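Peroxiredoxin PRX1, mitochondrial (Saccharomyces cerevisiae, PDB 5YKJ) reduces peroxides with a single peroxidatic cysteine, whose thiol is probably regenerated through the glutathione and thioredoxin systems. Local coordinates at residues E47-A52 with K84-V89; D59-K64 with R158-L163; I66-E71 with K125-V130. All coordinates share one frame; numbering follows the deposited sequence. Where two conformers were deposited one is given.

In the fold
All three contacts lie in the thioredoxin-like part of the chain. Interactions 1 and 3 converge on the active-site region: Cys44, found as S-hydroxycysteine, lies two residues before helix 46-53, and Glu47 OE1 of interaction 1 meets Arg128 NH1 of interaction 3 at 2.6 Å in a salt bridge, although the two contact centres are about 17 Å apart. Interactions 2 and 3 use the two ends of strand 63-69, their centres about 20 Å apart and their segments adjoining in sequence. Interaction 2 ties the start of that strand to helix 153-169. It does not touch interaction 1, whose nearest atoms stay about 7 Å away.

Interaction 1: E47-A52 with K84-V89; sequences EVSAFA and KEIAKV
Ser49 lays its CB against the methyl of Ala87, and the 3.6 Å between Ser49 CB and Ala87 CB is the closest approach of the two segments. Both CB atoms point toward the opposing backbone, and because neither residue carries more than one atom beyond CB, the chains come near: the CA atoms of Ser49 and Ala87 are 5.1 Å apart. With OG placed beside its own backbone N (chi1 -67°), Ser49 keeps the hydroxyl bonded to Thr45 O, one helical turn back. Across the contact the hydroxyl meets only methyl groups, Ala87 CB at 3.8 Å from Ser49 OG and the branch methyl CG2 of Ile86 at 4.1 Å from it. No hydrogen bond joins the two segments. The contact packs together helices from two successive beta-alpha-beta units of the thioredoxin-like fold: helix 46-53 lies, with the short helix 55-59, in the connection from strand 30-36 to strand 63-69, and helix 73-87 in the one from 63-69 to 96-98. Val48 packs between helix 73-87 and the sheet, touching Ile83, Trp79 and Phe34. Lys88 leaves the second helix with positive phi (57°), and the chain then brings Val89 back against Ala52. Val89 applies both methyls, CG2 at 4.3 Å from Ala52 CB and CG1 at 4.2 Å from Ala52 C, so that one branch meets the side chain and the other the backbone. At the same helix end, the carbonyl of Ala87 accepts a hydrogen bond from NZ of Lys53, the residue directly after Ala52.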
loop_
_atom_site.group_PDB
_atom_site.type_symbol
_atom_site.label_atom_id
_atom_site.label_comp_id
_atom_site.label_asym_id
_atom_site.label_seq_id
_atom_site.Cartn_x
_atom_site.Cartn_y
_atom_site.Cartn_z
ATOM N N GLU A 47 0.171 -4.611 -13.202
ATOM C CA GLU A 47 -0.091 -4.006 -11.914
ATOM C C GLU A 47 0.370 -2.548 -11.813
ATOM O O GLU A 47 -0.344 -1.721 -11.386
ATOM C CB GLU A 47 0.558 -4.877 -10.812
ATOM C CG GLU A 47 -0.086 -6.248 -10.617
ATOM C CD GLU A 47 0.656 -7.122 -9.613
ATOM O OE1 GLU A 47 1.853 -6.983 -9.559
ATOM O OE2 GLU A 47 0.041 -7.940 -8.968
ATOM N N VAL A 48 1.575 -2.291 -12.256
ATOM C CA VAL A 48 2.067 -0.958 -12.245
ATOM C C VAL A 48 1.246 -0.077 -13.191
ATOM O O VAL A 48 0.984 1.021 -12.931
ATOM C CB VAL A 48 3.599 -0.879 -12.530
ATOM C CG1 VAL A 48 4.074 0.546 -12.466
ATOM C CG2 VAL A 48 4.392 -1.643 -11.531
ATOM N N SER A 49 0.857 -0.661 -14.283
ATOM C CA SER A 49 0.033 0.045 -15.248
ATOM C C SER A 49 -1.283 0.477 -14.617
ATOM O O SER A 49 -1.738 1.545 -14.829
ATOM C CB SER A 49 -0.254 -0.887 -16.479
ATOM O OG SER A 49 0.893 -1.153 -17.216
ATOM N N ALA A 50 -1.886 -0.415 -13.864
ATOM C CA ALA A 50 -3.148 -0.100 -13.218
ATOM C C ALA A 50 -3.008 1.009 -12.164
ATOM O O ALA A 50 -3.791 1.892 -12.112
ATOM C CB ALA A 50 -3.784 -1.358 -12.641
ATOM N N PHE A 51 -1.970 0.916 -11.344
ATOM C CA PHE A 51 -1.745 1.934 -10.352
ATOM C C PHE A 51 -1.502 3.264 -11.037
ATOM O O PHE A 51 -1.892 4.257 -10.559
ATOM C CB PHE A 51 -0.575 1.571 -9.438
ATOM C CG PHE A 51 -0.931 0.582 -8.368
ATOM C CD1 PHE A 51 -1.770 0.922 -7.355
ATOM C CD2 PHE A 51 -0.397 -0.668 -8.376
ATOM C CE1 PHE A 51 -2.085 -0.004 -6.393
ATOM C CE2 PHE A 51 -0.731 -1.606 -7.413
ATOM C CZ PHE A 51 -1.570 -1.273 -6.413
ATOM N N ALA A 52 -0.795 3.226 -12.143
ATOM C CA ALA A 52 -0.559 4.474 -12.883
ATOM C C ALA A 52 -1.853 5.096 -13.408
ATOM O O ALA A 52 -2.039 6.250 -13.320
ATOM C CB ALA A 52 0.405 4.266 -14.044
ATOM N N LYS A 84 3.884 2.953 -19.898
ATOM C CA LYS A 84 3.143 4.064 -20.444
ATOM C C LYS A 84 2.386 3.605 -21.704
ATOM O O LYS A 84 1.230 3.873 -21.867
ATOM C CB LYS A 84 4.084 5.284 -20.739
ATOM C CG LYS A 84 4.533 6.039 -19.503
ATOM C CD LYS A 84 5.327 7.312 -19.785
ATOM C CE LYS A 84 6.515 7.138 -20.706
ATOM N NZ LYS A 84 7.052 8.486 -21.092
ATOM N N GLU A 85 3.079 2.884 -22.548
ATOM C CA GLU A 85 2.478 2.365 -23.765
ATOM C C GLU A 85 1.362 1.389 -23.528
ATOM O O GLU A 85 0.349 1.479 -24.151
ATOM C CB GLU A 85 3.527 1.713 -24.679
ATOM C CG GLU A 85 4.720 2.589 -24.990
ATOM C CD GLU A 85 5.914 1.862 -25.593
ATOM O OE1 GLU A 85 5.730 0.735 -26.059
ATOM O OE2 GLU A 85 7.015 2.443 -25.632
ATOM N N ILE A 86 1.581 0.440 -22.646
ATOM C CA ILE A 86 0.587 -0.550 -22.319
ATOM C C ILE A 86 -0.631 -0.014 -21.616
ATOM O O ILE A 86 -1.726 -0.332 -21.976
ATOM C CB ILE A 86 1.234 -1.671 -21.519
ATOM C CG1 ILE A 86 2.257 -2.366 -22.382
ATOM C CG2 ILE A 86 0.213 -2.650 -20.962
ATOM C CD1 ILE A 86 3.198 -3.184 -21.559
ATOM N N ALA A 87 -0.410 0.797 -20.617
ATOM C CA ALA A 87 -1.474 1.406 -19.878
ATOM C C ALA A 87 -2.144 2.563 -20.587
ATOM O O ALA A 87 -3.170 2.986 -20.176
ATOM C CB ALA A 87 -0.956 1.904 -18.571
ATOM N N LYS A 88 -1.525 3.082 -21.623
ATOM C CA LYS A 88 -2.026 4.264 -22.281
ATOM C C LYS A 88 -2.154 5.416 -21.298
ATOM O O LYS A 88 -3.177 5.994 -21.174
ATOM C CB LYS A 88 -3.318 4.038 -23.051
ATOM C CG LYS A 88 -3.145 3.028 -24.165
ATOM C CD LYS A 88 -4.373 2.901 -25.033
ATOM C CE LYS A 88 -4.032 3.167 -26.477
ATOM N NZ LYS A 88 -3.193 2.119 -27.072
ATOM N N VAL A 89 -1.079 5.694 -20.597
ATOM C CA VAL A 89 -1.001 6.804 -19.677
ATOM C C VAL A 89 0.143 7.708 -20.149
ATOM O O VAL A 89 1.091 7.254 -20.671
ATOM C CB VAL A 89 -0.715 6.427 -18.219
ATOM C CG1 VAL A 89 -1.950 5.847 -17.521
ATOM C CG2 VAL A 89 0.443 5.485 -18.140
#

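Interaction 2: D59-K64 with R158-L163; sequences DKRNVK and RVIDAL
Arg61 sits in a type I turn from Asp59 to Asn62, with its CA 8.0 Å from the CA of Asp161 on helix 153-169; Asn62, at positive phi, is the C-prime residue of the Schellman motif that closes helix 55-59. From this turn the arginine runs extended from CG to NE and meets the aspartate side-on. Arg61 NE donates to Asp161 OD1 at 2.8 Å (N-H...O 161°), while Arg61 NH2 reaches Asp161 OD2 at 3.1 Å and 168°. Two bonds, one to each oxygen and both from the syn side, make the bridge bidentate, and the planes, 23° apart, are nearly coplanar. The remaining nitrogen, NH1, is paired with Glu57, so two acids fix the guanidinium against rotation. A leucine in place of Arg61 would probably leave the Asp161 carboxylate without its two-nitrogen partner and take from Glu57 one of its two basic partners, the other being Lys60, weakening the tie between turn and helix. Beside the bridge, Val63 and Ile160 reach for each other tip to tip, CG2 to CG2 at 3.9 Å. The same Ile160 methyl, CG2, lies 4.3 Å from Arg61 CD. Gln164, further along helix 153-169, binds the carbonyl of Arg61; Phe58 of helix 55-59 and Val32 of strand 30-36 both touch Val63 and Ile160, packing the long helix against the sheet.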
loop_
_atom_site.group_PDB
_atom_site.type_symbol
_atom_site.label_atom_id
_atom_site.label_comp_id
_atom_site.label_asym_id
_atom_site.label_seq_id
_atom_site.Cartn_x
_atom_site.Cartn_y
_atom_site.Cartn_z
ATOM N N ASP A 59 -4.619 10.049 -5.357
ATOM C CA ASP A 59 -4.365 11.413 -5.040
ATOM C C ASP A 59 -5.502 12.007 -4.206
ATOM O O ASP A 59 -5.261 12.697 -3.282
ATOM C CB ASP A 59 -4.262 12.238 -6.328
ATOM C CG ASP A 59 -3.011 11.967 -7.122
ATOM O OD1 ASP A 59 -2.009 11.558 -6.575
ATOM O OD2 ASP A 59 -3.040 12.239 -8.305
ATOM N N LYS A 60 -6.719 11.700 -4.565
ATOM C CA LYS A 60 -7.830 12.276 -3.860
ATOM C C LYS A 60 -7.989 11.779 -2.447
ATOM O O LYS A 60 -8.696 12.359 -1.683
ATOM C CB LYS A 60 -9.108 12.165 -4.661
ATOM C CG LYS A 60 -9.676 10.818 -4.723
ATOM C CD LYS A 60 -11.083 10.804 -5.238
ATOM C CE LYS A 60 -11.217 11.031 -6.721
ATOM N NZ LYS A 60 -12.459 10.319 -7.076
ATOM N N ARG A 61 -7.315 10.680 -2.134
ATOM C CA ARG A 61 -7.374 10.151 -0.812
ATOM C C ARG A 61 -6.112 10.505 -0.019
ATOM O O ARG A 61 -5.872 9.948 0.959
ATOM C CB ARG A 61 -7.548 8.655 -0.869
ATOM C CG ARG A 61 -8.873 8.211 -1.493
ATOM C CD ARG A 61 -8.839 6.764 -1.873
ATOM N NE ARG A 61 -10.132 6.169 -2.113
ATOM C CZ ARG A 61 -10.790 6.151 -3.259
ATOM N NH1 ARG A 61 -10.329 6.725 -4.331
ATOM N NH2 ARG A 61 -11.951 5.575 -3.289
ATOM N N ASN A 62 -5.328 11.447 -0.519
ATOM C CA ASN A 62 -4.071 11.817 0.116
ATOM C C ASN A 62 -3.133 10.614 0.295
ATOM O O ASN A 62 -2.558 10.448 1.298
ATOM C CB ASN A 62 -4.261 12.535 1.451
ATOM C CG ASN A 62 -3.011 13.183 1.935
ATOM O OD1 ASN A 62 -2.237 13.662 1.174
ATOM N ND2 ASN A 62 -2.833 13.197 3.239
ATOM N N VAL A 63 -3.054 9.792 -0.734
ATOM C CA VAL A 63 -2.191 8.631 -0.759
ATOM C C VAL A 63 -1.144 8.749 -1.887
ATOM O O VAL A 63 -1.485 8.985 -2.974
ATOM C CB VAL A 63 -2.984 7.342 -1.002
ATOM C CG1 VAL A 63 -2.064 6.145 -0.997
ATOM C CG2 VAL A 63 -4.072 7.161 0.034
ATOM N N LYS A 64 0.117 8.551 -1.545
ATOM C CA LYS A 64 1.200 8.553 -2.483
ATOM C C LYS A 64 1.635 7.103 -2.734
ATOM O O LYS A 64 1.769 6.345 -1.840
ATOM C CB LYS A 64 2.385 9.297 -1.936
ATOM C CG LYS A 64 2.162 10.777 -1.862
ATOM C CD LYS A 64 3.396 11.583 -1.573
ATOM C CE LYS A 64 2.980 13.020 -1.469
ATOM N NZ LYS A 64 3.485 13.721 -0.296
ATOM N N ARG A 158 -10.372 0.015 -1.324
ATOM C CA ARG A 158 -11.389 -0.275 -0.328
ATOM C C ARG A 158 -10.814 -0.243 1.097
ATOM O O ARG A 158 -11.361 0.353 1.972
ATOM C CB ARG A 158 -12.083 -1.617 -0.621
ATOM C CG ARG A 158 -13.357 -1.873 0.184
ATOM C CD ARG A 158 -13.849 -3.313 0.139
ATOM N NE ARG A 158 -12.961 -4.230 0.800
ATOM C CZ ARG A 158 -13.006 -4.476 2.088
ATOM N NH1 ARG A 158 -13.938 -3.929 2.854
ATOM N NH2 ARG A 158 -12.133 -5.289 2.610
ATOM N N VAL A 159 -9.687 -0.885 1.272
ATOM C CA VAL A 159 -9.054 -0.874 2.561
ATOM C C VAL A 159 -8.540 0.493 2.967
ATOM O O VAL A 159 -8.518 0.768 4.070
ATOM C CB VAL A 159 -8.021 -1.989 2.793
ATOM C CG1 VAL A 159 -8.664 -3.301 2.500
ATOM C CG2 VAL A 159 -6.770 -1.774 1.974
ATOM N N ILE A 160 -8.084 1.278 2.005
ATOM C CA ILE A 160 -7.626 2.603 2.320
ATOM C C ILE A 160 -8.837 3.402 2.858
ATOM O O ILE A 160 -8.736 4.097 3.815
ATOM C CB ILE A 160 -7.012 3.334 1.101
ATOM C CG1 ILE A 160 -5.619 2.805 0.807
ATOM C CG2 ILE A 160 -6.863 4.827 1.390
ATOM C CD1 ILE A 160 -5.167 3.102 -0.603
ATOM N N ASP A 161 -9.957 3.228 2.183
ATOM C CA ASP A 161 -11.145 3.941 2.615
ATOM C C ASP A 161 -11.580 3.528 4.033
ATOM O O ASP A 161 -11.932 4.320 4.819
ATOM C CB ASP A 161 -12.279 3.749 1.619
ATOM C CG ASP A 161 -12.089 4.570 0.342
ATOM O OD1 ASP A 161 -11.354 5.478 0.357
ATOM O OD2 ASP A 161 -12.692 4.249 -0.612
ATOM N N ALA A 162 -11.532 2.247 4.294
ATOM C CA ALA A 162 -11.854 1.748 5.589
ATOM C C ALA A 162 -10.881 2.248 6.643
ATOM O O ALA A 162 -11.270 2.609 7.672
ATOM C CB ALA A 162 -11.869 0.224 5.566
ATOM N N LEU A 163 -9.587 2.224 6.351
ATOM C CA LEU A 163 -8.620 2.675 7.328
ATOM C C LEU A 163 -8.744 4.139 7.667
ATOM O O LEU A 163 -8.625 4.515 8.786
ATOM C CB LEU A 163 -7.190 2.416 6.838
ATOM C CG LEU A 163 -6.712 0.964 6.863
ATOM C CD1 LEU A 163 -5.523 0.820 5.929
ATOM C CD2 LEU A 163 -6.344 0.578 8.278
#

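Interaction 3: I66-E71 with K125-V130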
loop_
_atom_site.group_PDB
_atom_site.type_symbol
_atom_site.label_atom_id
_atom_site.label_comp_id
_atom_site.label_asym_id
_atom_site.label_seq_id
_atom_site.Cartn_x
_atom_site.Cartn_y
_atom_site.Cartn_z
ATOM N N ILE A 66 4.309 4.317 -4.415
ATOM C CA ILE A 66 5.722 4.083 -4.639
ATOM C C ILE A 66 5.979 2.593 -4.895
ATOM O O ILE A 66 5.579 1.781 -4.174
ATOM C CB ILE A 66 6.615 4.663 -3.545
ATOM C CG1 ILE A 66 8.053 4.528 -3.931
ATOM C CG2 ILE A 66 6.319 4.031 -2.210
ATOM C CD1 ILE A 66 8.935 5.521 -3.223
ATOM N N GLY A 67 6.651 2.352 -5.974
ATOM C CA GLY A 67 6.924 1.041 -6.374
ATOM C C GLY A 67 8.375 0.543 -6.042
ATOM O O GLY A 67 9.220 1.379 -5.892
ATOM N N LEU A 68 8.720 -0.732 -5.757
ATOM C CA LEU A 68 10.024 -1.183 -5.544
ATOM C C LEU A 68 10.124 -2.376 -6.454
ATOM O O LEU A 68 9.329 -3.197 -6.525
ATOM C CB LEU A 68 10.186 -1.621 -4.075
ATOM C CG LEU A 68 11.505 -2.237 -3.652
ATOM C CD1 LEU A 68 11.610 -2.216 -2.156
ATOM C CD2 LEU A 68 11.562 -3.685 -4.093
ATOM N N SER A 69 11.279 -2.439 -7.111
ATOM C CA SER A 69 11.641 -3.536 -7.975
ATOM C C SER A 69 13.166 -3.740 -7.881
ATOM O O SER A 69 13.867 -2.788 -7.846
ATOM C CB SER A 69 11.222 -3.322 -9.402
ATOM O OG SER A 69 11.557 -4.424 -10.131
ATOM N N VAL A 70 13.633 -4.995 -7.872
ATOM C CA VAL A 70 15.018 -5.265 -7.778
ATOM C C VAL A 70 15.832 -5.209 -9.018
ATOM O O VAL A 70 16.291 -6.171 -9.474
ATOM C CB VAL A 70 15.202 -6.611 -7.049
ATOM C CG1 VAL A 70 16.654 -6.873 -6.729
ATOM C CG2 VAL A 70 14.351 -6.644 -5.820
ATOM N N GLU A 71 15.980 -4.002 -9.502
ATOM C CA GLU A 71 16.778 -3.657 -10.653
ATOM C C GLU A 71 17.219 -2.201 -10.504
ATOM O O GLU A 71 16.795 -1.540 -9.660
ATOM C CB GLU A 71 16.023 -3.836 -11.992
ATOM C CG GLU A 71 15.334 -5.143 -12.153
ATOM C CD GLU A 71 15.386 -5.727 -13.555
ATOM O OE1 GLU A 71 14.713 -6.693 -13.851
ATOM O OE2 GLU A 71 16.086 -5.165 -14.385
ATOM N N LYS A 125 11.361 -14.238 -5.316
ATOM C CA LYS A 125 9.948 -14.485 -5.458
ATOM C C LYS A 125 9.146 -13.893 -4.332
ATOM O O LYS A 125 8.004 -13.681 -4.499
ATOM C CB LYS A 125 9.663 -15.987 -5.524
ATOM C CG LYS A 125 10.150 -16.612 -6.802
ATOM C CD LYS A 125 9.931 -18.107 -6.846
ATOM C CE LYS A 125 10.724 -18.854 -5.793
ATOM N NZ LYS A 125 11.241 -20.228 -6.154
ATOM N N THR A 126 9.788 -13.682 -3.210
ATOM C CA THR A 126 9.110 -13.120 -2.045
ATOM C C THR A 126 9.038 -11.592 -2.019
ATOM O O THR A 126 8.450 -11.038 -1.156
ATOM C CB THR A 126 9.733 -13.640 -0.732
ATOM O OG1 THR A 126 11.126 -13.463 -0.792
ATOM C CG2 THR A 126 9.495 -15.093 -0.564
ATOM N N VAL A 127 9.646 -10.962 -3.008
ATOM C CA VAL A 127 9.641 -9.490 -3.066
ATOM C C VAL A 127 8.356 -9.055 -3.742
ATOM O O VAL A 127 8.320 -8.639 -4.825
ATOM C CB VAL A 127 10.864 -8.968 -3.780
ATOM C CG1 VAL A 127 10.863 -7.449 -3.742
ATOM C CG2 VAL A 127 12.094 -9.475 -3.061
ATOM N N ARG A 128 7.297 -9.260 -3.006
ATOM C CA ARG A 128 5.968 -9.068 -3.506
ATOM C C ARG A 128 4.956 -8.471 -2.540
ATOM O O ARG A 128 3.805 -8.521 -2.789
ATOM C CB ARG A 128 5.413 -10.433 -3.953
ATOM C CG ARG A 128 5.777 -10.857 -5.350
ATOM C CD ARG A 128 5.123 -9.972 -6.389
ATOM N NE ARG A 128 3.715 -10.270 -6.572
ATOM C CZ ARG A 128 2.889 -9.581 -7.342
ATOM N NH1 ARG A 128 3.315 -8.564 -8.025
ATOM N NH2 ARG A 128 1.635 -9.928 -7.449
ATOM N N SER A 129 5.444 -7.959 -1.446
ATOM C CA SER A 129 4.551 -7.386 -0.473
ATOM C C SER A 129 4.084 -5.990 -0.810
ATOM O O SER A 129 4.727 -5.280 -1.452
ATOM C CB SER A 129 5.168 -7.412 0.928
ATOM O OG SER A 129 5.497 -8.702 1.308
ATOM N N VAL A 130 2.902 -5.688 -0.317
ATOM C CA VAL A 130 2.323 -4.372 -0.423
ATOM C C VAL A 130 2.098 -3.884 1.012
ATOM O O VAL A 130 1.541 -4.549 1.773
ATOM C CB VAL A 130 0.977 -4.324 -1.194
ATOM C CG1 VAL A 130 0.402 -2.905 -1.224
ATOM C CG2 VAL A 130 1.189 -4.751 -2.622
#
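Arg128, next to Val127 that packs on Leu68 and Val70, is held by NH1 to Glu47 in a salt bridge and by NE to the carbonyl of Tyr145, so the guanidinium is gripped from separate parts of the chain. This is the active-site end of the thioredoxin-like sheet: strand 63-69 ends near the chain that leads into strand 129-133, with strand 30-36 between the two in the sheet, and Arg128 is consistent with the arginine that accompanies the reactive cysteine in peroxiredoxins. Across the two segments only carbon atoms meet. Val127 and Val70, each at the centre of an inverse gamma turn, have their CB atoms directed toward the opposing segment just outside the regular strands. Ser69, between Leu68 and Val70, points its CB away from that segment and hydrogen-bonds Asp39 through OG, while Glu71 binds the backbone N of Asp39. Val127 does all its touching with one methyl: CG1 stands anti to the backbone N (chi1 -177°), which carries it across to both apolar neighbours, and each pair of side chains crosses at about a right angle. Leu68 has two conformers, and in one of them Leu68 CD2 lies 3.8 Å from Val127 CG1, so this contact is less certain. The Val70 contact involves no such choice: Val70 CG2 sits 4.1 Å from Val127 CG1.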